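Local coordinates for protein TRAP-type C4-dicarboxylate:H+ symport system substrate-binding component DctP (Shewanella oneidensis, PDB 4MX6) that probably serves as the periplasmic substrate-binding component of a TRAP-type C4-dicarboxylate transporter, binding succinate for delivery to the membrane symporter, at residues Q217-S222 with Q227-V232; F161-P166 with K174-R179. All blocks are in the same frame, centred on the assembly; numbering follows the deposited sequence.

Interaction 1: residues Q217-S222 with Q227-V232; sequences QENTWS and QKFYEV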
# COMPACT_ATOMS: atom_id res chain seq x y z
N GLN A 217 -13.81 1.81 -5.89
CA GLN A 217 -12.61 1.90 -5.07
C GLN A 217 -11.39 1.83 -5.99
O GLN A 217 -11.54 1.82 -7.22
CB GLN A 217 -12.60 0.83 -3.97
CG GLN A 217 -12.70 -0.63 -4.45
CD GLN A 217 -11.36 -1.21 -4.87
OE1 GLN A 217 -10.44 -1.32 -4.07
NE2 GLN A 217 -11.25 -1.57 -6.15
N GLU A 218 -10.20 1.83 -5.41
CA GLU A 218 -8.95 1.74 -6.18
C GLU A 218 -8.06 0.72 -5.48
O GLU A 218 -7.88 0.77 -4.25
CB GLU A 218 -8.24 3.09 -6.30
CG GLU A 218 -8.06 3.80 -4.96
CD GLU A 218 -7.01 4.91 -4.96
OE1 GLU A 218 -6.65 5.43 -6.03
OE2 GLU A 218 -6.51 5.25 -3.85
N ASN A 219 -7.47 -0.20 -6.23
CA ASN A 219 -6.59 -1.19 -5.61
C ASN A 219 -5.82 -1.98 -6.65
O ASN A 219 -6.06 -1.87 -7.85
CB ASN A 219 -7.36 -2.13 -4.66
CG ASN A 219 -6.66 -2.24 -3.33
OD1 ASN A 219 -5.48 -2.62 -3.28
ND2 ASN A 219 -7.32 -1.82 -2.27
N THR A 220 -4.87 -2.77 -6.17
CA THR A 220 -4.06 -3.58 -7.06
C THR A 220 -4.80 -4.85 -7.45
O THR A 220 -5.77 -5.25 -6.79
CB THR A 220 -2.74 -3.98 -6.37
OG1 THR A 220 -3.06 -4.86 -5.28
CG2 THR A 220 -1.98 -2.74 -5.85
N TRP A 221 -4.33 -5.51 -8.50
CA TRP A 221 -4.92 -6.79 -8.89
C TRP A 221 -4.92 -7.78 -7.72
O TRP A 221 -5.88 -8.52 -7.54
CB TRP A 221 -4.22 -7.42 -10.10
CG TRP A 221 -4.28 -6.61 -11.34
CD1 TRP A 221 -3.24 -6.00 -11.95
CD2 TRP A 221 -5.44 -6.32 -12.14
NE1 TRP A 221 -3.65 -5.35 -13.07
CE2 TRP A 221 -5.00 -5.51 -13.21
CE3 TRP A 221 -6.79 -6.65 -12.07
CZ2 TRP A 221 -5.86 -5.04 -14.20
CZ3 TRP A 221 -7.64 -6.18 -13.06
CH2 TRP A 221 -7.16 -5.39 -14.11
N SER A 222 -3.83 -7.82 -6.95
CA SER A 222 -3.72 -8.79 -5.87
C SER A 222 -4.79 -8.59 -4.81
O SER A 222 -5.41 -9.56 -4.37
CB SER A 222 -2.34 -8.72 -5.22
OG SER A 222 -2.34 -9.37 -3.95
N GLN A 227 -9.58 -10.27 -2.16
CA GLN A 227 -10.73 -9.81 -1.39
C GLN A 227 -12.05 -9.91 -2.15
O GLN A 227 -13.10 -9.54 -1.63
CB GLN A 227 -10.52 -8.37 -0.90
CG GLN A 227 -9.35 -8.20 0.07
CD GLN A 227 -9.44 -9.05 1.35
OE1 GLN A 227 -10.51 -9.50 1.78
NE2 GLN A 227 -8.30 -9.28 1.95
N LYS A 228 -11.99 -10.38 -3.40
CA LYS A 228 -13.18 -10.62 -4.24
C LYS A 228 -13.93 -9.34 -4.59
O LYS A 228 -15.14 -9.37 -4.85
CB LYS A 228 -14.13 -11.66 -3.61
CG LYS A 228 -13.44 -12.96 -3.25
CD LYS A 228 -12.74 -13.60 -4.43
CE LYS A 228 -11.68 -14.59 -3.98
NZ LYS A 228 -10.73 -14.91 -5.07
N PHE A 229 -13.22 -8.22 -4.66
CA PHE A 229 -13.86 -6.98 -5.06
C PHE A 229 -14.46 -7.13 -6.47
O PHE A 229 -15.47 -6.50 -6.79
CB PHE A 229 -12.89 -5.79 -5.06
CG PHE A 229 -12.27 -5.46 -3.71
CD1 PHE A 229 -12.84 -5.84 -2.50
CD2 PHE A 229 -11.10 -4.72 -3.68
CE1 PHE A 229 -12.22 -5.50 -1.30
CE2 PHE A 229 -10.50 -4.37 -2.50
CZ PHE A 229 -11.05 -4.76 -1.31
N TYR A 230 -13.82 -7.94 -7.31
CA TYR A 230 -14.28 -8.12 -8.68
C TYR A 230 -15.64 -8.83 -8.76
O TYR A 230 -16.28 -8.80 -9.81
CB TYR A 230 -13.24 -8.87 -9.52
CG TYR A 230 -13.04 -10.32 -9.13
CD1 TYR A 230 -12.25 -10.67 -8.05
CD2 TYR A 230 -13.64 -11.35 -9.85
CE1 TYR A 230 -12.05 -12.01 -7.70
CE2 TYR A 230 -13.46 -12.68 -9.50
CZ TYR A 230 -12.67 -13.00 -8.41
OH TYR A 230 -12.46 -14.32 -8.05
N GLU A 231 -16.07 -9.49 -7.68
CA GLU A 231 -17.37 -10.15 -7.66
C GLU A 231 -18.51 -9.18 -7.38
O GLU A 231 -19.68 -9.56 -7.52
CB GLU A 231 -17.38 -11.30 -6.65
CG GLU A 231 -16.38 -12.40 -7.00
CD GLU A 231 -16.44 -13.61 -6.08
OE1 GLU A 231 -17.15 -13.58 -5.06
OE2 GLU A 231 -15.72 -14.58 -6.38
N VAL A 232 -18.19 -7.94 -7.01
CA VAL A 232 -19.21 -6.96 -6.64
C VAL A 232 -18.97 -5.61 -7.33
O VAL A 232 -19.50 -4.58 -6.91
CB VAL A 232 -19.29 -6.79 -5.10
CG1 VAL A 232 -19.93 -8.01 -4.48
CG2 VAL A 232 -17.92 -6.52 -4.51
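The carboxamide carbon of Gln217 approaches the Phe229 ring obliquely, near its CD2–CE2 bond, with Gln217 CD 3.7 Å from Phe229 CD2. The side chains cross at about a right angle, and amide and ring planes are 53° apart, so the amide is neither flat on the ring nor perpendicular to it. Gln217 gets there by placing CG between its backbone N and carbonyl carbon (chi1 58°) and bending again at chi2. Replacing it with an alanine would probably uncover the CD2–CE2 side of the phenyl ring and open a buried gap. Asn219 ND2 comes to the edge of the same ring, near its plane, 4.1 Å from Phe229 CE2. An asparagine suits this place because both ends of its amide are used: Asn219 OD1 takes the backbone N of Thr220 in its carbonyl plane (3.0 Å) and Asn223 ND2, while ND2 donates to succinate. Thr220 N-caps the following helix, its hydroxyl weakly bonded to Asn223 N; at the far end Lys228 takes positive phi in a Schellman motif, turning the chain back so that Phe229 faces the strand. Val205 and Leu209 also touch the phenyl, which packs among strand 217-219, helix 205-210 and Phe202.

Interaction 2: residues F161-P166 with K174-R179; sequences FTANTP and KGLKFR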
# COMPACT_ATOMS: atom_id res chain seq x y z
N PHE A 161 -8.78 1.42 -10.97
CA PHE A 161 -10.12 1.76 -10.50
C PHE A 161 -11.09 0.59 -10.70
O PHE A 161 -11.03 -0.11 -11.72
CB PHE A 161 -10.71 2.93 -11.31
CG PHE A 161 -9.98 4.24 -11.18
CD1 PHE A 161 -9.82 4.88 -9.96
CD2 PHE A 161 -9.52 4.87 -12.32
CE1 PHE A 161 -9.18 6.11 -9.88
CE2 PHE A 161 -8.90 6.10 -12.25
CZ PHE A 161 -8.72 6.71 -11.03
N THR A 162 -12.02 0.42 -9.77
CA THR A 162 -13.20 -0.39 -10.03
C THR A 162 -14.44 0.45 -9.75
O THR A 162 -14.42 1.37 -8.93
CB THR A 162 -13.25 -1.69 -9.19
OG1 THR A 162 -13.48 -1.39 -7.81
CG2 THR A 162 -11.95 -2.46 -9.32
N ALA A 163 -15.52 0.10 -10.46
CA ALA A 163 -16.83 0.70 -10.23
C ALA A 163 -17.85 -0.17 -10.95
O ALA A 163 -17.52 -1.29 -11.39
CB ALA A 163 -16.86 2.14 -10.75
N ASN A 164 -19.08 0.32 -11.08
CA ASN A 164 -20.10 -0.40 -11.83
C ASN A 164 -20.37 0.24 -13.18
O ASN A 164 -21.42 0.07 -13.78
CB ASN A 164 -21.35 -0.56 -10.97
CG ASN A 164 -21.06 -1.35 -9.72
OD1 ASN A 164 -20.51 -2.44 -9.80
ND2 ASN A 164 -21.39 -0.79 -8.57
N THR A 165 -19.35 0.93 -13.68
CA THR A 165 -19.37 1.58 -14.98
C THR A 165 -17.91 1.75 -15.43
O THR A 165 -17.01 1.82 -14.59
CB THR A 165 -20.07 2.95 -14.88
OG1 THR A 165 -20.40 3.43 -16.20
CG2 THR A 165 -19.20 3.96 -14.16
N PRO A 166 -17.65 1.78 -16.75
CA PRO A 166 -16.29 2.06 -17.21
C PRO A 166 -15.84 3.45 -16.80
O PRO A 166 -16.64 4.38 -16.79
CB PRO A 166 -16.40 1.98 -18.74
CG PRO A 166 -17.62 1.20 -19.01
CD PRO A 166 -18.56 1.45 -17.86
N LYS A 174 -17.71 11.40 -12.09
CA LYS A 174 -18.40 12.48 -11.40
C LYS A 174 -19.58 11.94 -10.60
O LYS A 174 -20.40 11.18 -11.12
CB LYS A 174 -18.89 13.55 -12.38
CG LYS A 174 -19.50 14.77 -11.69
CD LYS A 174 -19.59 15.96 -12.64
CE LYS A 174 -20.09 17.22 -11.92
NZ LYS A 174 -19.12 17.72 -10.90
N GLY A 175 -19.66 12.34 -9.34
CA GLY A 175 -20.77 12.00 -8.48
C GLY A 175 -20.72 10.60 -7.87
O GLY A 175 -21.62 10.22 -7.12
N LEU A 176 -19.70 9.81 -8.19
CA LEU A 176 -19.60 8.46 -7.65
C LEU A 176 -18.86 8.48 -6.32
O LEU A 176 -17.92 9.27 -6.13
CB LEU A 176 -18.86 7.53 -8.62
CG LEU A 176 -19.51 7.26 -9.97
CD1 LEU A 176 -18.66 6.25 -10.73
CD2 LEU A 176 -20.96 6.81 -9.86
N LYS A 177 -19.28 7.61 -5.41
CA LYS A 177 -18.64 7.47 -4.11
C LYS A 177 -17.54 6.42 -4.19
O LYS A 177 -17.81 5.28 -4.56
CB LYS A 177 -19.67 7.05 -3.05
CG LYS A 177 -20.58 8.17 -2.58
CD LYS A 177 -21.64 7.71 -1.58
CE LYS A 177 -22.74 6.93 -2.25
NZ LYS A 177 -24.00 7.07 -1.47
N PHE A 178 -16.31 6.81 -3.86
CA PHE A 178 -15.18 5.89 -3.82
C PHE A 178 -14.64 5.79 -2.41
O PHE A 178 -14.34 6.80 -1.78
CB PHE A 178 -14.04 6.38 -4.73
CG PHE A 178 -14.31 6.20 -6.21
CD1 PHE A 178 -15.04 7.15 -6.91
CD2 PHE A 178 -13.81 5.11 -6.90
CE1 PHE A 178 -15.27 7.01 -8.26
CE2 PHE A 178 -14.05 4.97 -8.26
CZ PHE A 178 -14.77 5.92 -8.93
N ARG A 179 -14.46 4.57 -1.92
CA ARG A 179 -13.65 4.39 -0.72
C ARG A 179 -12.21 4.74 -1.04
O ARG A 179 -11.71 4.43 -2.12
CB ARG A 179 -13.73 2.95 -0.22
CG ARG A 179 -12.85 2.67 1.01
CD ARG A 179 -11.49 2.09 0.64
NE ARG A 179 -10.66 1.87 1.83
CZ ARG A 179 -9.49 1.25 1.82
NH1 ARG A 179 -8.79 1.16 2.94
NH2 ARG A 179 -9.01 0.73 0.71
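Phe178 and Thr162 make the closer half of this contact: Phe178 CE2 comes obliquely within 3.7 Å of Thr162 O, the carbonyl that accepts the backbone N-H of Gln217. Both residues are buried, and Phe178 also stacks with Phe190, so a large flat aromatic fits the interior here. Its CG stands anti to the carbonyl carbon (chi1 -74°), which carries the ring across to the strand. The Thr162 side chain starts off away from this contact, and its hydroxyl bonds to Gln233. Toward the chain surface the packing is sparser. Leu176 CD1 reaches Thr165 CG2 at 4.2 Å and Ala163 CB at 4.5 Å, branched and small apolar groups meeting through single methyls. Leu176 and Thr165 are partly exposed. The alpha carbons of Ala163 and Phe178 are 8.4 Å apart, too far for strand pairing, and the backbones bond elsewhere: Ala163 to His235, Leu176 to Ile196. The segments therefore meet through side chains of 174-179 packed on the backbone and methyls of 161-166, and the contact rests chiefly on nondirectional van der Waals and apolar packing, while the backbone bonds of Thr162, Ala163 and Leu176 go to other strands.

Interaction 2 closes before interaction 1 opens, so the two follow in series along the chain, and their centres lie 12 Å apart on the same side of its centre. Strands 160-163 and 217-219 are antiparallel neighbours in one mixed sheet, whereas 177-180 belongs to a separate parallel sheet with 196-199. The contacts meet directly where Gln217 N packs 3.5 Å from Phe178 CD2, bringing the start of strand 217-219 up to the rim of the Phe178 ring. Each also carries a succinate-binding residue: Asn219, which touches Phe229, and Arg179, at the end of segment 174-179; both hydrogen-bond the same succinate oxygen. The two sheets are thus joined on one flank of the dicarboxylate site, with a residue from each interaction reaching it.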